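Local atomic coordinates of malonate decarboxylase subunit alpha (PDB entry 6MPR), a protein that probably acts as the acyl-carrier-protein transferase subunit of malonate decarboxylase, exchanging acetyl for malonyl on the carrier during decarboxylation of malonate to acetate. Residues A[70-75]-A[160-165]; A[261-266]-A[360-365]; A[370-375]-A[447-452]. One frame throughout, in Å; residues are numbered along the deposited sequence.

Contact 1 of 3, residues A[70-75]-A[160-165]; sequences KQADFL and LSAGFM
Ala72 and Ala162 bring the two backbones within 4.9 Å (CA to CA), where the turn and first helical residues of 70-75 pass over the C-terminal end of strand 158-163. The two methyls meet directly, Ala72 CB to Ala162 CB at 3.8 Å, and Ala72 CB also rests against the carbonyl carbon of Ser161. One helical turn on, Leu75 points toward the strand: its CD1 packs on Leu160 CB at 3.8 Å and lies 3.4 Å from Ser161 O. CD1 continues the line of the leucine chain, which carries this one methyl to the strand. Ala72 is the centre of an inverse gamma turn and the N-cap residue of helix 73-79, so the contact sits where strand 61-64 gives way to its helix. Strands 61-64 and 158-163 are parallel neighbours in an eight-stranded sheet, and a loop and helix N-terminus gathered at the C-terminal strand ends is the usual build of an open alpha/beta sheet. Ser161 points its CB to the other side of the strand, where in one of its two conformers OG binds Glu65. Toward Gly163, Lys70 passes along Ala162, CD standing 4.0 Å from the CB of that alanine. The lysine chain runs extended as far as CD and then bends (chi3 75°), dropping NZ onto Ala162 O at 2.9 Å. The ammonium approaches at a C=O...N angle of 154°, tilted 26° from the carbonyl plane. Ser177 O and Ser181 OG bind the same nitrogen, so three oxygens surround this buried nitrogen, which is probably charged.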
ATOM      1  N   LYS A  70      -0.376   0.875 -20.592  1.00 14.33           N
ATOM      2  CA  LYS A  70      -1.401   0.193 -21.385  1.00 10.43           C
ATOM      3  C   LYS A  70      -2.706   0.980 -21.398  1.00 13.12           C
ATOM      4  O   LYS A  70      -3.196   1.386 -20.343  1.00 10.18           O
ATOM      5  CB  LYS A  70      -1.645  -1.205 -20.802  1.00 11.32           C
ATOM      6  CG  LYS A  70      -2.886  -1.906 -21.323  1.00 13.53           C
ATOM      7  CD  LYS A  70      -2.960  -3.323 -20.758  1.00 12.42           C
ATOM      8  CE  LYS A  70      -3.390  -3.331 -19.305  1.00 11.55           C
ATOM      9  NZ  LYS A  70      -3.385  -4.714 -18.707  1.00 12.07           N
ATOM     10  N   GLN A  71      -3.277   1.177 -22.593  1.00 11.59           N
ATOM     11  CA  GLN A  71      -4.553   1.869 -22.766  1.00  8.07           C
ATOM     12  C   GLN A  71      -5.556   0.931 -23.417  1.00 10.60           C
ATOM     13  O   GLN A  71      -5.282   0.353 -24.479  1.00 11.39           O
ATOM     14  CB  GLN A  71      -4.447   3.135 -23.640  1.00 11.99           C
ATOM     15  CG  GLN A  71      -3.328   4.112 -23.257  1.00  9.39           C
ATOM     16  CD  GLN A  71      -3.519   4.655 -21.858  1.00 18.88           C
ATOM     17  OE1 GLN A  71      -4.638   5.035 -21.472  1.00 11.52           O
ATOM     18  NE2 GLN A  71      -2.439   4.680 -21.080  1.00 12.22           N
ATOM     19  N   ALA A  72      -6.727   0.807 -22.799  1.00  8.07           N
ATOM     20  CA  ALA A  72      -7.839   0.102 -23.430  1.00 10.15           C
ATOM     21  C   ALA A  72      -8.470   1.046 -24.457  1.00 12.16           C
ATOM     22  O   ALA A  72      -9.590   1.546 -24.307  1.00  9.96           O
ATOM     23  CB  ALA A  72      -8.841  -0.348 -22.379  1.00 11.21           C
ATOM     24  N   ASP A  73      -7.713   1.319 -25.514  1.00  9.16           N
ATOM     25  CA  ASP A  73      -8.103   2.431 -26.384  1.00 10.77           C
ATOM     26  C   ASP A  73      -9.269   2.088 -27.303  1.00 14.35           C
ATOM     27  O   ASP A  73      -9.995   2.993 -27.731  1.00 14.84           O
ATOM     28  CB  ASP A  73      -6.907   2.922 -27.203  1.00 15.92           C
ATOM     29  CG  ASP A  73      -6.430   1.915 -28.229  1.00 15.87           C
ATOM     30  OD1 ASP A  73      -5.924   0.828 -27.842  1.00 14.66           O
ATOM     31  OD2 ASP A  73      -6.572   2.206 -29.437  1.00 14.11           O
ATOM     32  N   PHE A  74      -9.475   0.808 -27.611  1.00 11.00           N
ATOM     33  CA  PHE A  74     -10.694   0.430 -28.320  1.00 11.85           C
ATOM     34  C   PHE A  74     -11.923   0.724 -27.468  1.00 11.03           C
ATOM     35  O   PHE A  74     -12.910   1.291 -27.960  1.00 12.50           O
ATOM     36  CB  PHE A  74     -10.625  -1.046 -28.706  1.00 12.74           C
ATOM     37  CG  PHE A  74     -11.860  -1.573 -29.363  1.00 18.81           C
ATOM     38  CD1 PHE A  74     -12.285  -1.074 -30.586  1.00 15.28           C
ATOM     39  CD2 PHE A  74     -12.579  -2.589 -28.771  1.00 17.92           C
ATOM     40  CE1 PHE A  74     -13.424  -1.587 -31.205  1.00 18.05           C
ATOM     41  CE2 PHE A  74     -13.718  -3.093 -29.371  1.00 15.31           C
ATOM     42  CZ  PHE A  74     -14.135  -2.593 -30.592  1.00 18.76           C
ATOM     43  N   LEU A  75     -11.869   0.389 -26.179  1.00  9.90           N
ATOM     44  CA  LEU A  75     -13.018   0.664 -25.314  1.00 10.55           C
ATOM     45  C   LEU A  75     -13.209   2.160 -25.097  1.00  9.36           C
ATOM     46  O   LEU A  75     -14.345   2.646 -25.104  1.00 11.23           O
ATOM     47  CB  LEU A  75     -12.872  -0.061 -23.967  1.00 11.85           C
ATOM     48  CG  LEU A  75     -12.859  -1.590 -24.019  1.00 11.24           C
ATOM     49  CD1 LEU A  75     -12.721  -2.205 -22.604  1.00 11.86           C
ATOM     50  CD2 LEU A  75     -14.087  -2.124 -24.743  1.00 12.79           C
ATOM     51  N   LEU A 160     -13.451  -1.015 -17.452  1.00  9.26           N
ATOM     52  CA  LEU A 160     -13.093  -1.175 -18.866  1.00  9.25           C
ATOM     53  C   LEU A 160     -11.578  -1.340 -18.930  1.00 11.57           C
ATOM     54  O   LEU A 160     -10.829  -0.382 -18.692  1.00 11.45           O
ATOM     55  CB  LEU A 160     -13.549   0.033 -19.684  1.00  8.70           C
ATOM     56  CG  LEU A 160     -15.026   0.414 -19.588  1.00  9.01           C
ATOM     57  CD1 LEU A 160     -15.279   1.703 -20.405  1.00 11.23           C
ATOM     58  CD2 LEU A 160     -15.889  -0.744 -20.084  1.00 11.73           C
ATOM     59  N   SER A 161     -11.123  -2.557 -19.233  1.00 11.82           N
ATOM     60  CA  SER A 161      -9.716  -2.916 -19.114  0.52  9.19           C
ATOM     61  C   SER A 161      -9.237  -3.572 -20.398  1.00 10.37           C
ATOM     62  O   SER A 161     -10.013  -3.848 -21.312  1.00 10.94           O
ATOM     63  CB  SER A 161      -9.473  -3.868 -17.928  0.52  9.25           C
ATOM     64  OG  SER A 161      -9.725  -3.232 -16.696  0.52 12.84           O
ATOM     65  N   ALA A 162      -7.927  -3.820 -20.471  1.00  8.02           N
ATOM     66  CA  ALA A 162      -7.315  -4.415 -21.655  1.00 14.60           C
ATOM     67  C   ALA A 162      -6.350  -5.537 -21.294  1.00 14.07           C
ATOM     68  O   ALA A 162      -5.678  -5.491 -20.258  1.00 14.65           O
ATOM     69  CB  ALA A 162      -6.547  -3.363 -22.467  1.00  9.49           C
ATOM     70  N   GLY A 163      -6.245  -6.524 -22.198  1.00 12.05           N
ATOM     71  CA  GLY A 163      -5.280  -7.594 -22.060  1.00 11.78           C
ATOM     72  C   GLY A 163      -4.809  -8.091 -23.417  1.00 12.91           C
ATOM     73  O   GLY A 163      -5.287  -7.656 -24.465  1.00 11.85           O
ATOM     74  N   PHE A 164      -3.844  -9.013 -23.384  1.00 12.69           N
ATOM     75  CA  PHE A 164      -3.322  -9.586 -24.623  1.00 13.91           C
ATOM     76  C   PHE A 164      -4.279 -10.614 -25.203  1.00 17.05           C
ATOM     77  O   PHE A 164      -4.545 -10.617 -26.411  1.00 13.85           O
ATOM     78  CB  PHE A 164      -1.963 -10.245 -24.378  1.00  9.78           C
ATOM     79  CG  PHE A 164      -0.828  -9.274 -24.277  1.00 17.17           C
ATOM     80  CD1 PHE A 164      -0.304  -8.680 -25.419  1.00 24.41           C
ATOM     81  CD2 PHE A 164      -0.265  -8.968 -23.045  1.00 12.48           C
ATOM     82  CE1 PHE A 164       0.754  -7.786 -25.330  1.00 22.87           C
ATOM     83  CE2 PHE A 164       0.780  -8.067 -22.952  1.00 13.81           C
ATOM     84  CZ  PHE A 164       1.301  -7.488 -24.090  1.00 22.17           C
ATOM     85  N   MET A 165      -4.790 -11.510 -24.362  1.00 11.64           N
ATOM     86  CA  MET A 165      -5.509 -12.670 -24.871  1.00 14.10           C
ATOM     87  C   MET A 165      -6.598 -13.067 -23.887  1.00 15.24           C
ATOM     88  O   MET A 165      -6.438 -12.916 -22.672  1.00 14.65           O
ATOM     89  CB  MET A 165      -4.527 -13.831 -25.114  1.00 17.51           C
ATOM     90  CG  MET A 165      -5.114 -15.041 -25.777  1.00 21.18           C
ATOM     91  SD  MET A 165      -3.844 -16.310 -26.018  1.00 21.32           S
ATOM     92  CE  MET A 165      -3.256 -15.876 -27.660  1.00 19.31           C
TER

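Contact 2 of 3, residues A[261-266]-A[360-365]; sequences HNVQSL and AVDLFI
Asp362 reaches across from the loop before strand 363-366 to the chain leading into strand 265-268. Its CB lies 3.2 Å from Ser265 O and also meets Val263 CG1, the two side chains sliding past each other in opposite directions. CG passes 3.6 Å from Ser265 OG. At the tip the oxygens part company: OD1 binds Thr405 OG1, whereas OD2 takes the backbone N-H of Gln264 at 2.9 Å, nearly straight (164°), on its anti side and 16° out of the carboxylate plane. A water lies within hydrogen-bonding distance of both OD2 and Asn262 O, though it has more acceptors near it than protons to give. With both oxygens held, the carboxylate's rotation is fixed. Ser265 answers the aspartate: its OG, placed between the backbone N and the carbonyl carbon (chi1 54°), accepts the N-H of Asp362 at 2.9 Å, while the bond from that same N-H to Ser265 O is weak. Apolar packing continues on the side of Leu363. Val263 CG1 lies 3.9 Å from Leu363 CB, the two side chains crossing at about a right angle, and Leu266 runs alongside Leu363 with CB near CD2. Tyr258 of helix 244-261 touches both leucines. On the neighbouring subunit, Val152 packs against Ser265 and Val361. The Schellman motif that ends helix 244-261 at Asn262 releases the chain into strand 265-268, and helix 350-359 likewise precedes strand 363-366. Two helix-to-strand connections thus meet at the entry to adjacent parallel strands, typical of the alpha/beta sheet in this second half of the chain.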
ATOM      1  N   HIS A 261      24.926   6.796   2.538  1.00 13.56           N
ATOM      2  CA  HIS A 261      23.917   6.198   3.398  1.00 16.94           C
ATOM      3  C   HIS A 261      23.730   4.708   3.168  1.00 13.71           C
ATOM      4  O   HIS A 261      22.821   4.119   3.764  1.00 17.05           O
ATOM      5  CB  HIS A 261      22.580   6.914   3.203  1.00 12.91           C
ATOM      6  CG  HIS A 261      22.660   8.389   3.423  1.00 13.30           C
ATOM      7  ND1 HIS A 261      22.869   8.938   4.666  1.00 14.81           N
ATOM      8  CD2 HIS A 261      22.571   9.427   2.559  1.00 13.28           C
ATOM      9  CE1 HIS A 261      22.904  10.257   4.563  1.00 18.04           C
ATOM     10  NE2 HIS A 261      22.720  10.579   3.296  1.00 16.00           N
ATOM     11  N   ASN A 262      24.545   4.089   2.316  1.00 13.85           N
ATOM     12  CA  ASN A 262      24.510   2.640   2.080  1.00 14.72           C
ATOM     13  C   ASN A 262      23.150   2.192   1.534  1.00 18.13           C
ATOM     14  O   ASN A 262      22.530   1.254   2.036  1.00 13.71           O
ATOM     15  CB  ASN A 262      24.873   1.886   3.360  1.00 17.94           C
ATOM     16  CG  ASN A 262      25.268   0.439   3.102  1.00 28.23           C
ATOM     17  OD1 ASN A 262      25.911   0.124   2.094  1.00 35.63           O
ATOM     18  ND2 ASN A 262      24.874  -0.453   4.013  1.00 27.21           N
ATOM     19  N   VAL A 263      22.695   2.874   0.485  1.00 14.65           N
ATOM     20  CA  VAL A 263      21.389   2.601  -0.120  1.00 14.73           C
ATOM     21  C   VAL A 263      21.453   1.276  -0.868  1.00 15.06           C
ATOM     22  O   VAL A 263      22.216   1.131  -1.827  1.00 16.17           O
ATOM     23  CB  VAL A 263      20.979   3.747  -1.053  1.00 11.00           C
ATOM     24  CG1 VAL A 263      19.671   3.425  -1.791  1.00 15.90           C
ATOM     25  CG2 VAL A 263      20.875   5.061  -0.265  1.00 14.31           C
ATOM     26  N   GLN A 264      20.655   0.303  -0.423  1.00 10.74           N
ATOM     27  CA  GLN A 264      20.570  -1.019  -1.035  1.00 11.64           C
ATOM     28  C   GLN A 264      19.419  -1.160  -2.012  1.00 10.05           C
ATOM     29  O   GLN A 264      19.495  -1.994  -2.927  1.00 12.34           O
ATOM     30  CB  GLN A 264      20.382  -2.108   0.031  1.00 13.96           C
ATOM     31  CG  GLN A 264      21.387  -2.107   1.149  1.00 15.86           C
ATOM     32  CD  GLN A 264      22.780  -2.303   0.624  1.00 18.26           C
ATOM     33  OE1 GLN A 264      23.083  -3.330   0.016  1.00 22.42           O
ATOM     34  NE2 GLN A 264      23.641  -1.305   0.835  1.00 18.25           N
ATOM     35  N   SER A 265      18.336  -0.410  -1.807  1.00 10.08           N
ATOM     36  CA  SER A 265      17.106  -0.584  -2.573  1.00 11.39           C
ATOM     37  C   SER A 265      16.533   0.784  -2.904  1.00 11.13           C
ATOM     38  O   SER A 265      16.643   1.719  -2.106  1.00 12.23           O
ATOM     39  CB  SER A 265      16.081  -1.412  -1.788  1.00 11.12           C
ATOM     40  OG  SER A 265      15.841  -0.852  -0.510  1.00 14.28           O
ATOM     41  N   LEU A 266      15.917   0.905  -4.081  1.00  8.78           N
ATOM     42  CA  LEU A 266      15.524   2.243  -4.509  1.00  9.13           C
ATOM     43  C   LEU A 266      14.590   2.179  -5.707  1.00 12.17           C
ATOM     44  O   LEU A 266      14.477   1.154  -6.392  1.00 10.14           O
ATOM     45  CB  LEU A 266      16.756   3.096  -4.858  1.00 12.14           C
ATOM     46  CG  LEU A 266      17.522   2.785  -6.154  1.00 13.12           C
ATOM     47  CD1 LEU A 266      18.593   3.834  -6.343  1.00 10.70           C
ATOM     48  CD2 LEU A 266      18.164   1.374  -6.172  1.00  9.21           C
ATOM     49  N   ALA A 360       9.187  -0.772   1.335  1.00  7.57           N
ATOM     50  CA  ALA A 360      10.277  -1.738   1.304  1.00  7.72           C
ATOM     51  C   ALA A 360      11.595  -1.225   0.740  1.00 13.60           C
ATOM     52  O   ALA A 360      12.602  -1.929   0.874  1.00 17.13           O
ATOM     53  CB  ALA A 360       9.860  -2.983   0.503  1.00  9.14           C
ATOM     54  N   VAL A 361      11.649  -0.042   0.130  1.00 11.26           N
ATOM     55  CA  VAL A 361      12.910   0.427  -0.437  1.00  9.63           C
ATOM     56  C   VAL A 361      13.467   1.591   0.382  1.00  8.77           C
ATOM     57  O   VAL A 361      12.740   2.334   1.056  1.00 12.50           O
ATOM     58  CB  VAL A 361      12.816   0.817  -1.929  1.00 10.96           C
ATOM     59  CG1 VAL A 361      12.261  -0.345  -2.766  1.00 10.04           C
ATOM     60  CG2 VAL A 361      12.026   2.092  -2.125  1.00 10.76           C
ATOM     61  N   ASP A 362      14.793   1.750   0.295  1.00  8.46           N
ATOM     62  CA  ASP A 362      15.499   2.774   1.065  1.00  8.78           C
ATOM     63  C   ASP A 362      15.247   4.180   0.539  1.00 10.04           C
ATOM     64  O   ASP A 362      15.346   5.148   1.300  1.00 10.55           O
ATOM     65  CB  ASP A 362      17.016   2.546   1.010  1.00 10.94           C
ATOM     66  CG  ASP A 362      17.481   1.370   1.822  1.00 13.98           C
ATOM     67  OD1 ASP A 362      16.770   0.927   2.752  1.00 14.95           O
ATOM     68  OD2 ASP A 362      18.615   0.913   1.547  1.00 14.17           O
ATOM     69  N   LEU A 363      14.990   4.325  -0.759  1.00  9.50           N
ATOM     70  CA  LEU A 363      15.172   5.632  -1.369  1.00 10.23           C
ATOM     71  C   LEU A 363      14.259   5.803  -2.579  1.00 12.26           C
ATOM     72  O   LEU A 363      14.026   4.854  -3.341  1.00  8.74           O
ATOM     73  CB  LEU A 363      16.642   5.836  -1.778  1.00 12.23           C
ATOM     74  CG  LEU A 363      17.031   7.138  -2.514  1.00  9.34           C
ATOM     75  CD1 LEU A 363      18.401   7.601  -2.038  1.00 10.53           C
ATOM     76  CD2 LEU A 363      17.031   6.935  -4.023  1.00  9.28           C
ATOM     77  N   PHE A 364      13.741   7.021  -2.730  1.00 12.06           N
ATOM     78  CA  PHE A 364      13.194   7.520  -3.976  1.00  8.28           C
ATOM     79  C   PHE A 364      14.011   8.726  -4.423  1.00 10.52           C
ATOM     80  O   PHE A 364      14.453   9.532  -3.597  1.00 10.80           O
ATOM     81  CB  PHE A 364      11.706   7.929  -3.824  1.00  8.03           C
ATOM     82  CG  PHE A 364      11.181   8.727  -4.983  1.00 13.28           C
ATOM     83  CD1 PHE A 364      10.957   8.127  -6.208  1.00 11.77           C
ATOM     84  CD2 PHE A 364      10.906  10.078  -4.843  1.00 12.61           C
ATOM     85  CE1 PHE A 364      10.470   8.846  -7.273  1.00 13.57           C
ATOM     86  CE2 PHE A 364      10.440  10.814  -5.909  1.00 17.77           C
ATOM     87  CZ  PHE A 364      10.206  10.197  -7.125  1.00 17.16           C
ATOM     88  N   ILE A 365      14.226   8.843  -5.730  1.00 10.76           N
ATOM     89  CA  ILE A 365      14.886  10.011  -6.310  1.00  9.13           C
ATOM     90  C   ILE A 365      14.170  10.359  -7.608  1.00  9.09           C
ATOM     91  O   ILE A 365      13.911   9.484  -8.435  1.00 11.02           O
ATOM     92  CB  ILE A 365      16.400   9.755  -6.530  1.00  9.55           C
ATOM     93  CG1 ILE A 365      17.098  10.970  -7.159  1.00 11.89           C
ATOM     94  CG2 ILE A 365      16.617   8.496  -7.372  1.00 11.85           C
ATOM     95  CD1 ILE A 365      18.613  10.959  -6.912  1.00 11.85           C
TER
HETATM   96  O   HOH W   1      20.507   0.446   3.609  1.00 22.32           O

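Contact 3 of 3, residues A[370-375]-A[447-452]; sequences QVDGMG and DRLDAI
Gln370 and Asp450 join through two hydrogen bonds, the glutamine amide spanning both the backbone and the side chain of the aspartate. Extended beyond CG (chi2 -166°), Gln370 carries its amide from strand 370-371 to the start of helix 450-458. OE1 accepts from Asp450 N at 2.8 Å, in the carbonyl plane and on a lone pair. NE2 donates a hydrogen bond to Asp450 OD1 at 3.1 Å, within its own amide plane but from above the carboxylate, the two planes standing 84° apart. A water links OE1 to Ala451 N as well. Lower on the glutamine, CB meets Leu449 CD2 at 3.6 Å. Leu449 turns its CG away from its own carbonyl carbon (chi1 -67°), and CG comes 4.1 Å from Asp372 CB. Asp372 OD1 accepts Met374 N in an Asx turn opening the type I turn 372-375; OD2 reaches Leu449 N through water, and another water joins Gly373 N to Asp447 O. Asp450 OD2 binds Lys382 N, and Leu423 of the second subunit packs on Asp372. The chemistry implies a polar, partly hydrated join: glutamine and water take up the N-H groups of Asp450 and Ala451 near the helix start, beside a small apolar patch where Leu449 meets Gln370 and Asp372.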
ATOM      1  N   GLN A 370       8.880  22.706 -10.175  1.00 15.49           N
ATOM      2  CA  GLN A 370       8.971  23.845  -9.269  1.00 16.99           C
ATOM      3  C   GLN A 370       9.224  23.383  -7.839  1.00 12.21           C
ATOM      4  O   GLN A 370       8.709  22.351  -7.410  1.00 11.69           O
ATOM      5  CB  GLN A 370       7.700  24.688  -9.305  1.00 16.85           C
ATOM      6  CG  GLN A 370       7.543  25.526 -10.568  1.00 18.29           C
ATOM      7  CD  GLN A 370       6.464  26.582 -10.412  1.00 13.67           C
ATOM      8  OE1 GLN A 370       5.564  26.437  -9.581  1.00 14.86           O
ATOM      9  NE2 GLN A 370       6.575  27.666 -11.173  1.00 14.30           N
ATOM     10  N   VAL A 371      10.036  24.153  -7.124  1.00 17.88           N
ATOM     11  CA  VAL A 371      10.392  23.911  -5.728  1.00 15.56           C
ATOM     12  C   VAL A 371      10.411  25.274  -5.055  1.00 15.42           C
ATOM     13  O   VAL A 371      11.030  26.204  -5.577  1.00 15.70           O
ATOM     14  CB  VAL A 371      11.765  23.220  -5.593  1.00 17.70           C
ATOM     15  CG1 VAL A 371      12.145  22.994  -4.124  1.00 12.58           C
ATOM     16  CG2 VAL A 371      11.774  21.897  -6.348  1.00 16.89           C
ATOM     17  N   ASP A 372       9.726  25.414  -3.921  1.00 15.61           N
ATOM     18  CA  ASP A 372       9.748  26.696  -3.236  1.00 16.58           C
ATOM     19  C   ASP A 372      10.767  26.677  -2.088  1.00 17.41           C
ATOM     20  O   ASP A 372      11.517  25.714  -1.900  1.00 14.72           O
ATOM     21  CB  ASP A 372       8.333  27.109  -2.797  1.00 18.15           C
ATOM     22  CG  ASP A 372       7.819  26.369  -1.565  1.00 20.28           C
ATOM     23  OD1 ASP A 372       8.540  25.557  -0.962  1.00 15.62           O
ATOM     24  OD2 ASP A 372       6.656  26.647  -1.185  1.00 17.12           O
ATOM     25  N   GLY A 373      10.813  27.781  -1.334  1.00 20.58           N
ATOM     26  CA  GLY A 373      11.852  27.980  -0.329  1.00 18.96           C
ATOM     27  C   GLY A 373      11.787  27.025   0.851  1.00 22.74           C
ATOM     28  O   GLY A 373      12.766  26.912   1.602  1.00 19.94           O
ATOM     29  N   MET A 374      10.650  26.366   1.045  1.00 18.84           N
ATOM     30  CA  MET A 374      10.473  25.328   2.048  1.00 17.33           C
ATOM     31  C   MET A 374      10.729  23.933   1.488  1.00 19.76           C
ATOM     32  O   MET A 374      10.674  22.954   2.240  1.00 14.95           O
ATOM     33  CB  MET A 374       9.054  25.389   2.630  1.00 22.61           C
ATOM     34  CG  MET A 374       8.796  26.591   3.530  1.00 34.41           C
ATOM     35  SD  MET A 374       9.730  26.422   5.060  1.00 48.00           S
ATOM     36  CE  MET A 374       8.941  24.984   5.788  1.00 45.89           C
ATOM     37  N   GLY A 375      10.999  23.818   0.189  1.00 14.33           N
ATOM     38  CA  GLY A 375      11.146  22.525  -0.438  1.00 12.63           C
ATOM     39  C   GLY A 375       9.871  21.922  -0.988  1.00 12.07           C
ATOM     40  O   GLY A 375       9.921  20.809  -1.516  1.00 11.51           O
ATOM     41  N   ASP A 447       9.789  31.621  -5.444  1.00 19.37           N
ATOM     42  CA  ASP A 447       9.246  32.077  -4.168  1.00 20.53           C
ATOM     43  C   ASP A 447       7.852  31.517  -3.910  1.00 18.81           C
ATOM     44  O   ASP A 447       7.493  31.254  -2.754  1.00 21.70           O
ATOM     45  CB  ASP A 447       9.206  33.606  -4.130  1.00 22.61           C
ATOM     46  CG  ASP A 447      10.588  34.234  -4.070  1.00 33.06           C
ATOM     47  OD1 ASP A 447      11.507  33.614  -3.492  1.00 32.65           O
ATOM     48  OD2 ASP A 447      10.751  35.357  -4.596  1.00 35.42           O
ATOM     49  N   ARG A 448       7.057  31.327  -4.958  1.00 17.89           N
ATOM     50  CA  ARG A 448       5.677  30.879  -4.817  1.00 16.05           C
ATOM     51  C   ARG A 448       5.364  29.856  -5.897  1.00 16.52           C
ATOM     52  O   ARG A 448       5.529  30.139  -7.088  1.00 17.37           O
ATOM     53  CB  ARG A 448       4.712  32.071  -4.923  1.00 17.58           C
ATOM     54  CG  ARG A 448       3.232  31.734  -4.906  1.00 20.97           C
ATOM     55  CD  ARG A 448       2.413  32.958  -5.308  1.00 24.99           C
ATOM     56  NE  ARG A 448       0.967  32.713  -5.278  1.00 24.19           N
ATOM     57  CZ  ARG A 448       0.222  32.847  -4.186  1.00 29.03           C
ATOM     58  NH1 ARG A 448       0.790  33.221  -3.041  1.00 25.93           N
ATOM     59  NH2 ARG A 448      -1.084  32.606  -4.233  1.00 26.43           N
ATOM     60  N   LEU A 449       4.914  28.672  -5.482  1.00 15.66           N
ATOM     61  CA  LEU A 449       4.508  27.652  -6.440  1.00 14.07           C
ATOM     62  C   LEU A 449       3.298  28.109  -7.248  1.00 15.73           C
ATOM     63  O   LEU A 449       2.332  28.648  -6.697  1.00 17.61           O
ATOM     64  CB  LEU A 449       4.176  26.348  -5.718  1.00 13.41           C
ATOM     65  CG  LEU A 449       5.281  25.565  -5.019  1.00 14.31           C
ATOM     66  CD1 LEU A 449       4.702  24.306  -4.407  1.00 15.71           C
ATOM     67  CD2 LEU A 449       6.426  25.212  -5.977  1.00 16.35           C
ATOM     68  N   ASP A 450       3.350  27.884  -8.569  1.00 16.10           N
ATOM     69  CA  ASP A 450       2.167  28.082  -9.412  1.00 19.38           C
ATOM     70  C   ASP A 450       0.968  27.332  -8.863  1.00 15.25           C
ATOM     71  O   ASP A 450      -0.180  27.729  -9.100  1.00 16.87           O
ATOM     72  CB  ASP A 450       2.399  27.560 -10.841  1.00 16.95           C
ATOM     73  CG  ASP A 450       3.213  28.493 -11.716  1.00 18.73           C
ATOM     74  OD1 ASP A 450       3.987  29.334 -11.210  1.00 19.76           O
ATOM     75  OD2 ASP A 450       3.071  28.353 -12.950  1.00 23.27           O
ATOM     76  N   ALA A 451       1.221  26.199  -8.191  1.00 14.01           N
ATOM     77  CA  ALA A 451       0.155  25.302  -7.762  1.00 16.92           C
ATOM     78  C   ALA A 451      -0.863  26.003  -6.877  1.00 15.68           C
ATOM     79  O   ALA A 451      -2.044  25.650  -6.900  1.00 18.21           O
ATOM     80  CB  ALA A 451       0.750  24.105  -7.021  1.00 16.14           C
ATOM     81  N   ILE A 452      -0.427  26.990  -6.089  1.00 14.16           N
ATOM     82  CA  ILE A 452      -1.351  27.671  -5.183  1.00 18.02           C
ATOM     83  C   ILE A 452      -2.441  28.378  -5.968  1.00 17.34           C
ATOM     84  O   ILE A 452      -3.632  28.230  -5.675  1.00 20.04           O
ATOM     85  CB  ILE A 452      -0.605  28.657  -4.272  1.00 19.47           C
ATOM     86  CG1 ILE A 452       0.465  27.933  -3.447  1.00 16.56           C
ATOM     87  CG2 ILE A 452      -1.615  29.367  -3.394  1.00 24.62           C
ATOM     88  CD1 ILE A 452       1.466  28.887  -2.841  1.00 22.91           C
TER
HETATM   89  O   HOH W   2       3.646  24.601  -8.839  1.00 13.88           O
HETATM   90  O   HOH W   3       4.917  28.296  -2.632  1.00 15.48           O
HETATM   91  O   HOH W   4       9.288  30.291  -1.044  1.00 20.65           O

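Contacts 1 and 2 are buried and each belongs to a large sheet, though not the same one: contact 1 to the parallel sheet containing strand 158-163, contact 2 to the mixed sheet containing 265-268 and 363-366. They lie on opposite sides of the chain's centre, 34 Å apart between centres. Contact 3 is only partly buried and joins a short two-stranded sheet to a helix start. Strands 363-366 and 370-371 follow each other in sequence, yet contacts 2 and 3 remain about 11 Å apart at their nearest atoms. A lysine and methyl packing serve contact 1, a buried aspartate contact 2, and an amide with bridging waters contact 3. Contacts 2 and 3 also touch the second subunit.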